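Local atomic coordinates of cycloalternan-forming enzyme (Listeria monocytogenes serovar 1/2a, PDB entry 5F7U), a protein that belongs to glycosyl hydrolase family 31, combining a TIM-barrel domain with several beta domains and a family 6 carbohydrate-binding module. Residues 26-31 / 543-548; 227-230 / 234-237; 612-617 / 748-753; 955-960 / 1053-1058; 1015-1020 / 1027-1032. The protein carries 1 engineered substitution. All blocks are in the same frame, centred on the assembly; numbering follows the deposited sequence.

Interaction 1. Residues 26-31 / 543-548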
# COMPACT_ATOMS: atom_id res chain seq x y z
N SER A 26 -18.83 -1.29 -33.16
CA SER A 26 -18.98 -2.34 -32.15
C SER A 26 -19.05 -3.71 -32.83
O SER A 26 -19.87 -3.88 -33.75
CB SER A 26 -20.23 -2.10 -31.29
OG SER A 26 -20.33 -3.11 -30.29
N PRO A 27 -18.18 -4.67 -32.45
CA PRO A 27 -17.04 -4.48 -31.54
C PRO A 27 -15.99 -3.54 -32.11
O PRO A 27 -15.87 -3.42 -33.33
CB PRO A 27 -16.43 -5.88 -31.43
CG PRO A 27 -17.29 -6.80 -32.24
CD PRO A 27 -18.10 -5.95 -33.18
N ARG A 28 -15.20 -2.91 -31.24
CA ARG A 28 -14.11 -2.04 -31.72
C ARG A 28 -13.13 -2.81 -32.60
O ARG A 28 -12.73 -2.32 -33.65
CB ARG A 28 -13.38 -1.41 -30.52
CG ARG A 28 -14.23 -0.34 -29.83
CD ARG A 28 -13.49 0.19 -28.61
NE ARG A 28 -14.28 1.18 -27.89
CZ ARG A 28 -14.12 1.51 -26.60
NH1 ARG A 28 -13.19 0.89 -25.84
NH2 ARG A 28 -14.89 2.46 -26.07
N ASP A 29 -12.74 -4.01 -32.16
CA ASP A 29 -11.76 -4.84 -32.86
C ASP A 29 -12.44 -6.17 -33.15
O ASP A 29 -12.39 -7.07 -32.32
CB ASP A 29 -10.50 -5.06 -32.00
CG ASP A 29 -9.78 -3.76 -31.65
OD1 ASP A 29 -9.42 -2.97 -32.55
OD2 ASP A 29 -9.52 -3.55 -30.45
N PRO A 30 -13.12 -6.29 -34.31
CA PRO A 30 -13.94 -7.48 -34.60
C PRO A 30 -13.10 -8.75 -34.76
O PRO A 30 -12.05 -8.74 -35.42
CB PRO A 30 -14.61 -7.13 -35.93
CG PRO A 30 -14.66 -5.62 -35.92
CD PRO A 30 -13.32 -5.25 -35.34
N LYS A 31 -13.58 -9.82 -34.13
CA LYS A 31 -13.05 -11.15 -34.30
C LYS A 31 -13.93 -11.90 -35.30
O LYS A 31 -15.04 -11.46 -35.62
CB LYS A 31 -13.03 -11.90 -32.97
CG LYS A 31 -12.07 -11.31 -31.93
CD LYS A 31 -12.16 -12.16 -30.67
CE LYS A 31 -11.74 -11.43 -29.42
NZ LYS A 31 -12.74 -10.39 -29.01
N TRP A 543 -6.72 9.40 -23.22
CA TRP A 543 -7.69 8.64 -23.99
C TRP A 543 -7.32 8.67 -25.48
O TRP A 543 -6.46 9.46 -25.90
CB TRP A 543 -9.09 9.23 -23.79
CG TRP A 543 -9.80 8.78 -22.53
CD1 TRP A 543 -10.54 7.64 -22.36
CD2 TRP A 543 -9.88 9.48 -21.28
NE1 TRP A 543 -11.06 7.57 -21.10
CE2 TRP A 543 -10.68 8.70 -20.41
CE3 TRP A 543 -9.35 10.70 -20.81
CZ2 TRP A 543 -10.96 9.09 -19.10
CZ3 TRP A 543 -9.63 11.09 -19.52
CH2 TRP A 543 -10.43 10.28 -18.67
N GLY A 544 -8.01 7.85 -26.26
CA GLY A 544 -7.93 7.89 -27.72
C GLY A 544 -6.85 6.94 -28.19
O GLY A 544 -5.72 6.99 -27.73
N ARG A 545 -7.20 6.07 -29.14
CA ARG A 545 -6.22 5.11 -29.66
C ARG A 545 -5.12 5.75 -30.48
O ARG A 545 -3.98 5.27 -30.49
CB ARG A 545 -6.92 4.11 -30.52
CG ARG A 545 -7.71 3.17 -29.68
CD ARG A 545 -7.46 1.79 -30.22
NE ARG A 545 -8.33 0.88 -29.54
CZ ARG A 545 -8.59 -0.35 -29.95
NH1 ARG A 545 -8.05 -0.80 -31.08
NH2 ARG A 545 -9.43 -1.10 -29.25
N ASP A 546 -5.45 6.82 -31.18
CA ASP A 546 -4.49 7.42 -32.10
C ASP A 546 -3.64 8.50 -31.45
O ASP A 546 -2.74 9.09 -32.09
CB ASP A 546 -5.25 7.94 -33.32
CG ASP A 546 -5.83 6.81 -34.17
OD1 ASP A 546 -5.03 6.14 -34.86
OD2 ASP A 546 -7.07 6.59 -34.15
N THR A 547 -3.90 8.77 -30.16
CA THR A 547 -3.10 9.69 -29.37
C THR A 547 -1.65 9.21 -29.39
O THR A 547 -1.40 8.05 -29.09
CB THR A 547 -3.65 9.79 -27.94
OG1 THR A 547 -5.02 10.19 -28.03
CG2 THR A 547 -2.86 10.81 -27.12
N THR A 548 -0.73 10.09 -29.80
CA THR A 548 0.66 9.68 -30.08
C THR A 548 1.66 10.50 -29.27
O THR A 548 1.60 11.73 -29.26
CB THR A 548 0.99 9.84 -31.59
OG1 THR A 548 -0.00 9.17 -32.38
CG2 THR A 548 2.40 9.27 -31.92
O HOH W 1 -10.84 -0.72 -26.60
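D29 and R545 approach from opposite directions and form the salt bridge that carries this surface contact. The guanidinium presents its NH1/NH2 end, one nitrogen to each carboxylate oxygen. R545 NH2 donates to D29 OD2 over 2.7 Å, with the acceptor lying in the guanidinium plane. R545 NH1 donates to D29 OD1, which offers its syn lone pair, at 3.0 Å; this acceptor is tilted 21° from the guanidinium plane. A third bond, R545 NH1 to D29 OD2 at 3.2 Å, is weak. The pairing is twisted rather than coplanar, since the two flat groups are turned 37° apart. R545 NE, on another edge of the guanidinium, forms a salt bridge with D15, so the group is fixed in rotation from two directions.

A water provides the second kind of link. It accepts from R28 NH1 at 2.9 Å and from R545 NH2 at 3.0 Å, bridging two like-charged groups whose nitrogens NH1 and NH2 stay 5.5 Å apart. The charge of R28 itself is answered chiefly by E24. Van der Waals contact is slight: R28 CB approaches R545 NH2 at 4.2 Å.

In the fold, 26-31 is part of the loop between strands 25-26 and 36-43 of the N-terminal region, while 543-548 follows barrel strand 534-536 and precedes helix 555-577. The pair thus ties the N-terminal beta region to the TIM barrel, and P30 and K31 of the same loop pack on strand 106-129.

Interaction 2. Residues 227-230 / 234-237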
# COMPACT_ATOMS: atom_id res chain seq x y z
N TRP A 227 -2.43 -16.11 -28.88
CA TRP A 227 -2.37 -14.74 -29.40
C TRP A 227 -3.53 -14.60 -30.40
O TRP A 227 -3.96 -15.59 -31.04
CB TRP A 227 -1.02 -14.45 -30.07
CG TRP A 227 -0.64 -15.47 -31.11
CD1 TRP A 227 -0.85 -15.39 -32.46
CD2 TRP A 227 -0.07 -16.75 -30.86
NE1 TRP A 227 -0.41 -16.54 -33.07
CE2 TRP A 227 0.07 -17.39 -32.12
CE3 TRP A 227 0.37 -17.42 -29.71
CZ2 TRP A 227 0.63 -18.69 -32.25
CZ3 TRP A 227 0.91 -18.71 -29.83
CH2 TRP A 227 1.03 -19.33 -31.10
N LEU A 228 -4.01 -13.37 -30.52
CA LEU A 228 -5.19 -13.04 -31.33
C LEU A 228 -4.70 -12.31 -32.58
O LEU A 228 -4.11 -11.25 -32.48
CB LEU A 228 -6.13 -12.17 -30.49
CG LEU A 228 -7.42 -11.70 -31.15
CD1 LEU A 228 -8.31 -12.88 -31.50
CD2 LEU A 228 -8.13 -10.75 -30.20
N THR A 229 -4.91 -12.90 -33.76
CA THR A 229 -4.23 -12.44 -34.97
C THR A 229 -5.11 -12.63 -36.20
O THR A 229 -5.99 -13.50 -36.22
CB THR A 229 -2.87 -13.18 -35.17
OG1 THR A 229 -2.19 -12.64 -36.30
CG2 THR A 229 -3.04 -14.68 -35.41
N ASP A 230 -4.89 -11.80 -37.21
CA ASP A 230 -5.48 -12.05 -38.52
C ASP A 230 -4.59 -12.98 -39.36
O ASP A 230 -4.97 -13.36 -40.47
CB ASP A 230 -5.79 -10.73 -39.26
CG ASP A 230 -4.53 -10.01 -39.74
OD1 ASP A 230 -3.45 -10.15 -39.12
OD2 ASP A 230 -4.64 -9.28 -40.72
N VAL A 234 -1.72 -8.08 -37.93
CA VAL A 234 -1.88 -7.68 -36.53
C VAL A 234 -1.83 -8.84 -35.55
O VAL A 234 -2.27 -9.96 -35.88
CB VAL A 234 -3.21 -6.89 -36.27
CG1 VAL A 234 -3.19 -5.55 -36.99
CG2 VAL A 234 -4.44 -7.69 -36.68
N ILE A 235 -1.28 -8.57 -34.36
CA ILE A 235 -1.49 -9.37 -33.13
C ILE A 235 -2.11 -8.40 -32.12
O ILE A 235 -1.46 -7.42 -31.73
CB ILE A 235 -0.19 -10.02 -32.60
CG1 ILE A 235 0.31 -11.08 -33.62
CG2 ILE A 235 -0.43 -10.61 -31.20
CD1 ILE A 235 1.76 -11.50 -33.45
N ASN A 236 -3.37 -8.62 -31.76
CA ASN A 236 -4.13 -7.65 -30.96
C ASN A 236 -4.24 -7.97 -29.49
O ASN A 236 -4.56 -7.08 -28.67
CB ASN A 236 -5.55 -7.43 -31.54
CG ASN A 236 -5.55 -6.59 -32.80
OD1 ASN A 236 -4.57 -5.89 -33.08
ND2 ASN A 236 -6.63 -6.63 -33.56
N GLN A 237 -4.02 -9.24 -29.15
CA GLN A 237 -4.11 -9.67 -27.74
C GLN A 237 -3.29 -10.92 -27.50
O GLN A 237 -3.03 -11.67 -28.44
CB GLN A 237 -5.57 -9.97 -27.34
CG GLN A 237 -6.47 -8.76 -27.10
CD GLN A 237 -7.78 -9.14 -26.42
OE1 GLN A 237 -8.34 -10.23 -26.66
NE2 GLN A 237 -8.28 -8.23 -25.57
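W227 lies against I235 and Q237 with its backbone and CB alone. Its CA makes a C-H...O contact with Q237 O, and CB meets I235 CG2 at 4.0 Å. The indole leads elsewhere, giving its NE1 to E119 and packing on F145.

L228 makes the two strong main-chain bonds. L228 N donates to Q237 O at 2.9 Å, and L228 O receives N236 N at 2.8 Å with an N-H...O angle of 162°. Its side chain runs beside that of Q237 in the same direction, placing CD2 3.6 Å from Q237 OE1; the amide nitrogen of Q237 is held by D324. Q237 N is buried here with no partner in the model.

T229 forms a non-hydrogen-bonded antiparallel pair with I235. With OG1 swung opposite its own N (chi1 -176°), T229 donates from OG1 to V234 O at 2.7 Å. T229 OG1 in turn accepts from G231 N, as in an ST turn.

D230 N adds a weak bond to V234 O. D230 OD1 takes V234 N at 2.9 Å, a straight bond (168°) arriving from above the carboxylate plane. That oxygen also accepts from K232 N, an Asx turn, and from N233 N, so three amides converge on it.

Together these bonds describe a beta hairpin joining strands 214-229 and 235-243, its turn organised by side-chain acceptors, within the galactose mutarotase-like N-terminal domain of this family 31 protein.

Interaction 3. Residues 612-617 / 748-753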
# COMPACT_ATOMS: atom_id res chain seq x y z
N ALA A 612 -12.72 0.60 2.79
CA ALA A 612 -12.17 0.55 1.43
C ALA A 612 -10.74 1.13 1.40
O ALA A 612 -9.87 0.62 0.68
CB ALA A 612 -13.08 1.28 0.46
N SER A 613 -10.48 2.18 2.18
CA SER A 613 -9.14 2.76 2.27
C SER A 613 -8.14 1.71 2.78
O SER A 613 -7.03 1.59 2.24
CB SER A 613 -9.14 3.97 3.22
OG SER A 613 -10.00 5.00 2.74
N LEU A 614 -8.53 0.97 3.81
CA LEU A 614 -7.61 -0.03 4.34
C LEU A 614 -7.31 -1.12 3.29
O LEU A 614 -6.16 -1.54 3.13
CB LEU A 614 -8.11 -0.59 5.68
CG LEU A 614 -7.24 -1.61 6.42
CD1 LEU A 614 -5.77 -1.17 6.51
CD2 LEU A 614 -7.82 -1.80 7.81
N LYS A 615 -8.34 -1.55 2.55
CA LYS A 615 -8.11 -2.50 1.44
C LYS A 615 -7.15 -1.94 0.40
O LYS A 615 -6.24 -2.66 -0.10
CB LYS A 615 -9.45 -2.91 0.80
CG LYS A 615 -10.32 -3.71 1.78
CD LYS A 615 -11.70 -3.96 1.19
CE LYS A 615 -12.68 -4.37 2.27
NZ LYS A 615 -14.07 -4.58 1.71
N ALA A 616 -7.31 -0.66 0.10
CA ALA A 616 -6.46 0.02 -0.87
C ALA A 616 -5.00 0.04 -0.40
O ALA A 616 -4.10 -0.23 -1.19
CB ALA A 616 -6.96 1.45 -1.11
N GLY A 617 -4.76 0.34 0.89
CA GLY A 617 -3.39 0.35 1.43
C GLY A 617 -2.76 -1.03 1.46
O GLY A 617 -1.57 -1.19 1.14
N VAL A 748 -1.30 -4.55 14.13
CA VAL A 748 -2.25 -3.46 14.41
C VAL A 748 -3.65 -3.90 13.99
O VAL A 748 -3.83 -4.37 12.87
CB VAL A 748 -1.88 -2.16 13.63
CG1 VAL A 748 -2.89 -1.05 13.90
CG2 VAL A 748 -0.48 -1.70 13.99
N ALA A 749 -4.65 -3.66 14.85
CA ALA A 749 -6.01 -4.07 14.55
C ALA A 749 -7.00 -2.92 14.69
O ALA A 749 -7.64 -2.77 15.72
CB ALA A 749 -6.39 -5.27 15.42
N PRO A 750 -7.13 -2.07 13.64
CA PRO A 750 -8.02 -0.93 13.82
C PRO A 750 -9.49 -1.36 13.85
O PRO A 750 -9.83 -2.44 13.36
CB PRO A 750 -7.73 -0.06 12.60
CG PRO A 750 -7.32 -1.01 11.55
CD PRO A 750 -6.54 -2.09 12.28
N ILE A 751 -10.32 -0.54 14.48
CA ILE A 751 -11.75 -0.82 14.53
C ILE A 751 -12.36 -0.03 13.38
O ILE A 751 -12.41 1.22 13.41
CB ILE A 751 -12.39 -0.42 15.89
CG1 ILE A 751 -12.02 -1.40 17.01
CG2 ILE A 751 -13.91 -0.47 15.80
CD1 ILE A 751 -10.60 -1.34 17.53
N VAL A 752 -12.82 -0.75 12.35
CA VAL A 752 -13.32 -0.10 11.12
C VAL A 752 -14.82 -0.33 10.93
O VAL A 752 -15.36 -0.12 9.84
CB VAL A 752 -12.54 -0.53 9.86
CG1 VAL A 752 -11.06 -0.18 10.01
CG2 VAL A 752 -12.72 -2.02 9.62
N GLN A 753 -15.48 -0.76 12.00
CA GLN A 753 -16.93 -0.96 11.99
C GLN A 753 -17.60 -0.02 12.96
O GLN A 753 -17.17 0.12 14.10
CB GLN A 753 -17.28 -2.40 12.38
CG GLN A 753 -16.71 -3.44 11.42
CD GLN A 753 -16.96 -4.85 11.90
OE1 GLN A 753 -18.00 -5.14 12.50
NE2 GLN A 753 -16.00 -5.75 11.67
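L614 and V752 have the nearest CA atoms of the two segments, and even these are 8.9 Å apart, so the two main chains do not touch. Residues 612-617 are regular alpha helix, as the bonds A616 N to A612 O (2.9 Å) and G617 N to S613 O (2.9 Å) attest. Residues 748-753 run on from the end of strand 746-748 as an irregular, mostly extended chain. No hydrogen bond crosses between them, and the buried surface amounts to just 79 Å².

One branch of one residue spans the gap. L614 points its CB at the extended chain; chi1 of -177° then carries CG toward that chain, and chi2 of 47° sets CD2 as the branch that touches. That methyl reaches P750 CG at 3.9 Å and V752 CG1 at 4.2 Å. The leucine and proline side chains cross obliquely, with the methyl against the CG corner of the pyrrolidine ring. P750 and V752 both turn their CB toward the helix, whereas A749 turns away; the methyl therefore meets a small apolar surface made by two residues of the same extended chain.

All three touching residues are buried. M651 of helix 642-653 and Y740 of strand 740-742 each pack on both L614 and P750, and Q611 NE2, nearly one helical turn earlier, binds V752 O. The contact thereby joins helix 607-622 of the TIM barrel to the antiparallel sheet of the C-terminal domain beside helix 642-653.

Interaction 4. Residues 955-960 / 1053-1058. With MG (magnesium ion), chain G; GLC (alpha-D-glucopyranose), chain D; GLC (alpha-D-glucopyranose), chain B.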
# COMPACT_ATOMS: atom_id res chain seq x y z
N SER A 955 -7.61 -2.42 43.25
CA SER A 955 -6.27 -1.85 43.36
C SER A 955 -6.08 -1.12 44.68
O SER A 955 -5.25 -0.21 44.79
CB SER A 955 -5.98 -0.92 42.16
OG SER A 955 -6.96 0.10 42.07
N ASP A 956 -6.83 -1.55 45.70
CA ASP A 956 -6.88 -0.87 47.00
C ASP A 956 -5.91 -1.41 48.07
O ASP A 956 -6.05 -1.09 49.28
CB ASP A 956 -8.33 -0.84 47.52
CG ASP A 956 -8.90 -2.24 47.82
OD1 ASP A 956 -8.41 -3.26 47.26
OD2 ASP A 956 -9.86 -2.31 48.62
N HIS A 957 -4.96 -2.23 47.63
CA HIS A 957 -3.82 -2.63 48.45
C HIS A 957 -2.56 -2.52 47.60
O HIS A 957 -2.44 -3.18 46.56
CB HIS A 957 -4.00 -4.05 48.99
CG HIS A 957 -5.18 -4.20 49.88
ND1 HIS A 957 -5.21 -3.72 51.17
CD2 HIS A 957 -6.40 -4.74 49.66
CE1 HIS A 957 -6.39 -3.97 51.71
NE2 HIS A 957 -7.13 -4.60 50.82
N ALA A 958 -1.64 -1.66 48.04
CA ALA A 958 -0.38 -1.36 47.35
C ALA A 958 0.51 -2.58 47.14
O ALA A 958 0.46 -3.55 47.90
CB ALA A 958 0.38 -0.30 48.13
N GLY A 959 1.33 -2.52 46.08
CA GLY A 959 2.42 -3.48 45.88
C GLY A 959 2.22 -4.49 44.77
O GLY A 959 3.12 -5.27 44.49
N TYR A 960 1.04 -4.49 44.14
CA TYR A 960 0.73 -5.37 43.01
C TYR A 960 1.52 -4.97 41.78
O TYR A 960 2.01 -3.84 41.66
CB TYR A 960 -0.78 -5.30 42.67
CG TYR A 960 -1.27 -3.88 42.45
CD1 TYR A 960 -1.07 -3.22 41.22
CD2 TYR A 960 -1.91 -3.18 43.48
CE1 TYR A 960 -1.50 -1.91 41.03
CE2 TYR A 960 -2.35 -1.87 43.30
CZ TYR A 960 -2.15 -1.25 42.08
OH TYR A 960 -2.60 0.04 41.89
N GLY A 1053 -10.79 -16.16 51.25
CA GLY A 1053 -10.57 -15.11 50.26
C GLY A 1053 -9.10 -14.84 50.06
O GLY A 1053 -8.30 -14.94 51.00
N ILE A 1054 -8.75 -14.50 48.81
CA ILE A 1054 -7.41 -14.07 48.45
C ILE A 1054 -7.51 -12.86 47.52
O ILE A 1054 -8.55 -12.64 46.90
CB ILE A 1054 -6.56 -15.18 47.75
CG1 ILE A 1054 -7.03 -15.47 46.31
CG2 ILE A 1054 -6.52 -16.45 48.58
CD1 ILE A 1054 -6.08 -16.34 45.50
N ASN A 1055 -6.45 -12.07 47.45
CA ASN A 1055 -6.27 -11.15 46.33
C ASN A 1055 -5.20 -11.74 45.44
O ASN A 1055 -4.16 -12.17 45.92
CB ASN A 1055 -5.90 -9.75 46.82
CG ASN A 1055 -7.04 -9.09 47.57
OD1 ASN A 1055 -8.21 -9.39 47.31
ND2 ASN A 1055 -6.71 -8.21 48.51
N PHE A 1056 -5.49 -11.81 44.15
CA PHE A 1056 -4.67 -12.58 43.20
C PHE A 1056 -4.00 -11.61 42.22
O PHE A 1056 -4.67 -11.02 41.38
CB PHE A 1056 -5.58 -13.62 42.54
CG PHE A 1056 -4.90 -14.60 41.59
CD1 PHE A 1056 -3.51 -14.77 41.54
CD2 PHE A 1056 -5.70 -15.41 40.78
CE1 PHE A 1056 -2.93 -15.70 40.66
CE2 PHE A 1056 -5.14 -16.33 39.90
CZ PHE A 1056 -3.75 -16.49 39.85
N ASP A 1057 -2.69 -11.42 42.38
CA ASP A 1057 -1.96 -10.42 41.60
C ASP A 1057 -1.60 -10.86 40.18
O ASP A 1057 -1.95 -10.21 39.20
CB ASP A 1057 -0.68 -9.99 42.34
CG ASP A 1057 0.03 -8.82 41.66
OD1 ASP A 1057 -0.57 -8.13 40.79
OD2 ASP A 1057 1.21 -8.62 42.01
N HIS A 1058 -0.88 -11.97 40.08
CA HIS A 1058 -0.30 -12.42 38.81
C HIS A 1058 0.24 -13.83 38.95
O HIS A 1058 0.35 -14.34 40.07
CB HIS A 1058 0.83 -11.47 38.33
CG HIS A 1058 2.11 -11.53 39.13
ND1 HIS A 1058 2.80 -10.39 39.49
CD2 HIS A 1058 2.86 -12.57 39.58
CE1 HIS A 1058 3.91 -10.72 40.13
NE2 HIS A 1058 3.96 -12.04 40.20
MG MG G . -1.62 -7.59 38.92
C1 GLC D . -10.68 -7.51 52.72
C2 GLC D . -9.61 -6.94 51.78
C3 GLC D . -9.92 -7.27 50.31
C4 GLC D . -10.15 -8.77 50.11
C5 GLC D . -11.27 -9.21 51.06
C6 GLC D . -11.61 -10.69 50.95
O1 GLC D . -11.91 -6.75 52.65
O2 GLC D . -9.50 -5.52 51.92
O3 GLC D . -8.86 -6.79 49.49
O4 GLC D . -10.50 -9.03 48.74
O5 GLC D . -10.92 -8.90 52.43
O6 GLC D . -12.69 -10.93 51.86
C1 GLC B . -13.15 -12.29 51.80
C2 GLC B . -14.51 -12.41 52.50
C3 GLC B . -14.36 -12.23 54.02
C4 GLC B . -13.29 -13.17 54.60
C5 GLC B . -11.98 -13.12 53.79
C6 GLC B . -10.99 -14.22 54.17
O2 GLC B . -15.41 -11.46 51.94
O3 GLC B . -15.62 -12.45 54.67
O4 GLC B . -13.01 -12.83 55.96
O5 GLC B . -12.25 -13.25 52.38
O6 GLC B . -11.53 -15.51 53.88
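H957 and N1055 help form a glycan pocket of the family 6 carbohydrate-binding module, and D1057, touched by Y960, is a ligand of its magnesium ion. Between the protein groups themselves the touch is light: H957 CD2 stands 3.7 Å from N1055 ND2, the side chains crossing at about a right angle with ring and amide planes 28° apart. No direct hydrogen bond links the segments; the sugar does so instead. H957 NE2 and O2 of the chain D glucose are hydrogen-bonded at 2.8 Å, the hydroxyl lying at the edge of the imidazole and in its plane. N1055 binds the next two hydroxyls, its ND2 donating to O3 at 2.8 Å and its OD1 accepting from O4 at 2.7 Å. D1024 holds H957 ND1, and G968 N donates to N1055 OD1, so second-shell bonds fix both the ring and the amide orientation. G1053 N donates nearly straight (175°) to O6 of the chain B glucose, at 2.8 Å.

At the other end, D1057 OD1 coordinates magnesium at 2.2 Å and lies 3.4 Å from Y960 CB. E942, E944 and the carbonyls of T961 and G964 share the metal, while D1057 OD2 forms a salt bridge with R994. Opposite R994 the strand carries a classic beta bulge, with D1057 and H1058 as its two residues.

Strand 1054-1062 pairs with strands 941-942, 965-968 and 987-996. Residues 955-960 are part of the loop between strands 953-954 and 965-968.

Interaction 5. Residues 1015-1020 / 1027-1032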
# COMPACT_ATOMS: atom_id res chain seq x y z
N ILE A 1015 -3.85 -26.13 45.23
CA ILE A 1015 -2.70 -25.39 45.72
C ILE A 1015 -3.03 -24.74 47.06
O ILE A 1015 -4.17 -24.34 47.29
CB ILE A 1015 -2.18 -24.33 44.72
CG1 ILE A 1015 -3.19 -23.19 44.51
CG2 ILE A 1015 -1.83 -25.01 43.39
CD1 ILE A 1015 -2.69 -22.04 43.64
N THR A 1016 -2.02 -24.65 47.91
CA THR A 1016 -2.14 -24.07 49.24
C THR A 1016 -1.50 -22.71 49.24
O THR A 1016 -0.35 -22.54 48.80
CB THR A 1016 -1.47 -24.97 50.30
OG1 THR A 1016 -2.20 -26.19 50.38
CG2 THR A 1016 -1.48 -24.31 51.67
N LEU A 1017 -2.25 -21.73 49.73
CA LEU A 1017 -1.81 -20.36 49.75
C LEU A 1017 -1.84 -19.90 51.20
O LEU A 1017 -2.90 -19.47 51.68
CB LEU A 1017 -2.73 -19.52 48.88
CG LEU A 1017 -2.84 -19.97 47.42
CD1 LEU A 1017 -4.05 -19.36 46.73
CD2 LEU A 1017 -1.54 -19.63 46.68
N PRO A 1018 -0.70 -20.01 51.92
CA PRO A 1018 -0.67 -19.63 53.35
C PRO A 1018 -1.07 -18.19 53.64
O PRO A 1018 -0.88 -17.30 52.79
CB PRO A 1018 0.80 -19.84 53.75
CG PRO A 1018 1.33 -20.82 52.75
CD PRO A 1018 0.60 -20.54 51.47
N LYS A 1019 -1.62 -17.96 54.83
CA LYS A 1019 -1.97 -16.63 55.32
C LYS A 1019 -0.79 -15.67 55.17
O LYS A 1019 0.36 -16.05 55.43
CB LYS A 1019 -2.39 -16.70 56.79
CG LYS A 1019 -2.94 -15.42 57.39
CD LYS A 1019 -3.04 -15.52 58.92
CE LYS A 1019 -3.51 -14.22 59.57
NZ LYS A 1019 -2.50 -13.10 59.48
N THR A 1020 -1.08 -14.45 54.72
CA THR A 1020 -0.11 -13.35 54.76
C THR A 1020 -0.40 -12.50 56.00
O THR A 1020 -1.52 -12.54 56.52
CB THR A 1020 -0.15 -12.47 53.48
OG1 THR A 1020 -1.48 -11.97 53.28
CG2 THR A 1020 0.29 -13.27 52.25
N ASN A 1027 2.60 -12.54 48.97
CA ASN A 1027 3.46 -13.70 49.04
C ASN A 1027 3.41 -14.42 47.71
O ASN A 1027 2.46 -14.24 46.94
CB ASN A 1027 3.02 -14.65 50.17
CG ASN A 1027 3.95 -15.84 50.34
OD1 ASN A 1027 5.17 -15.69 50.35
ND2 ASN A 1027 3.37 -17.03 50.47
N THR A 1028 4.44 -15.21 47.43
CA THR A 1028 4.50 -16.03 46.23
C THR A 1028 4.64 -17.51 46.62
O THR A 1028 5.44 -17.86 47.48
CB THR A 1028 5.63 -15.55 45.30
OG1 THR A 1028 5.38 -14.20 44.91
CG2 THR A 1028 5.72 -16.40 44.06
N VAL A 1029 3.80 -18.34 46.01
CA VAL A 1029 3.84 -19.80 46.18
C VAL A 1029 4.26 -20.39 44.84
O VAL A 1029 3.81 -19.90 43.79
CB VAL A 1029 2.47 -20.34 46.65
CG1 VAL A 1029 2.30 -21.84 46.39
CG2 VAL A 1029 2.25 -20.06 48.13
N GLU A 1030 5.12 -21.41 44.88
CA GLU A 1030 5.64 -22.04 43.67
C GLU A 1030 4.89 -23.35 43.42
O GLU A 1030 4.86 -24.23 44.27
CB GLU A 1030 7.15 -22.26 43.81
CG GLU A 1030 7.95 -20.94 43.71
CD GLU A 1030 9.47 -21.11 43.75
OE1 GLU A 1030 9.96 -22.25 43.64
OE2 GLU A 1030 10.18 -20.09 43.89
N VAL A 1031 4.29 -23.45 42.24
CA VAL A 1031 3.42 -24.58 41.86
C VAL A 1031 4.06 -25.31 40.67
O VAL A 1031 4.32 -24.67 39.63
CB VAL A 1031 2.00 -24.08 41.47
CG1 VAL A 1031 1.09 -25.24 41.08
CG2 VAL A 1031 1.38 -23.25 42.60
N PRO A 1032 4.30 -26.65 40.79
CA PRO A 1032 4.82 -27.41 39.64
C PRO A 1032 3.74 -27.61 38.58
O PRO A 1032 2.62 -28.05 38.90
CB PRO A 1032 5.26 -28.75 40.25
CG PRO A 1032 4.47 -28.89 41.51
CD PRO A 1032 4.06 -27.51 41.97
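V1029 overlaps three consecutive residues of the facing segment, T1016, L1017 and P1018. Its CG1 methyl sits 3.6 Å from T1016 O, CG2 meets P1018 CD at 3.8 Å, and CB lies 4.1 Å from L1017 CD2, the leucine crossing it at about a right angle. Farther along, I1015 CG2 fits against both methyls of V1031, at 3.7 Å from CG1 and 3.7 Å from CG2. Next to the short connection between the segments, T1020 CG2 rests on N1027 CB at 3.7 Å.

The strand segments 1015-1017 and 1027-1032 run antiparallel at 166°, but their axes come no nearer than 8.0 Å. They belong to different sheets: 1011-1017 pairs with 1002-1008, and 1027-1035 with 987-996.

Polar groups look to other partners. T1020 OG1 accepts from A997 N, and N1027 ND2 and P1018 O both engage the hydroxyl of Y995.

With no hydrogen bond between the segments and a spacing too wide for strand pairing, this is mainly apolar packing where the outermost strand 1011-1017 of one sheet meets strand 1027-1035 of the other, in the beta sandwich of family 6 modules; the link between the sheets here rests on side chains, not on main-chain bonds.

The five contacts fall into two clusters with one between. Interactions 1 and 2 have centres 14 Å apart and touch, K31 CE packing on L228 CD2 at 3.8 Å, so the salt-bridged loop rests on the hairpin. Interactions 4 and 5 are likewise 14 Å apart and touch through I1054 CD1 and L1017 CD1 at 3.8 Å: the sandwich packing of 1015-1020 with 1027-1032 adjoins the strand that carries glycan and magnesium ligands. Interaction 3 stands between, its centre 38 Å from interaction 1 and 39 Å from interaction 4, joining barrel to C-terminal domain. Centres of interactions 1 and 5 are 82 Å apart, on opposite sides of the chain's centre.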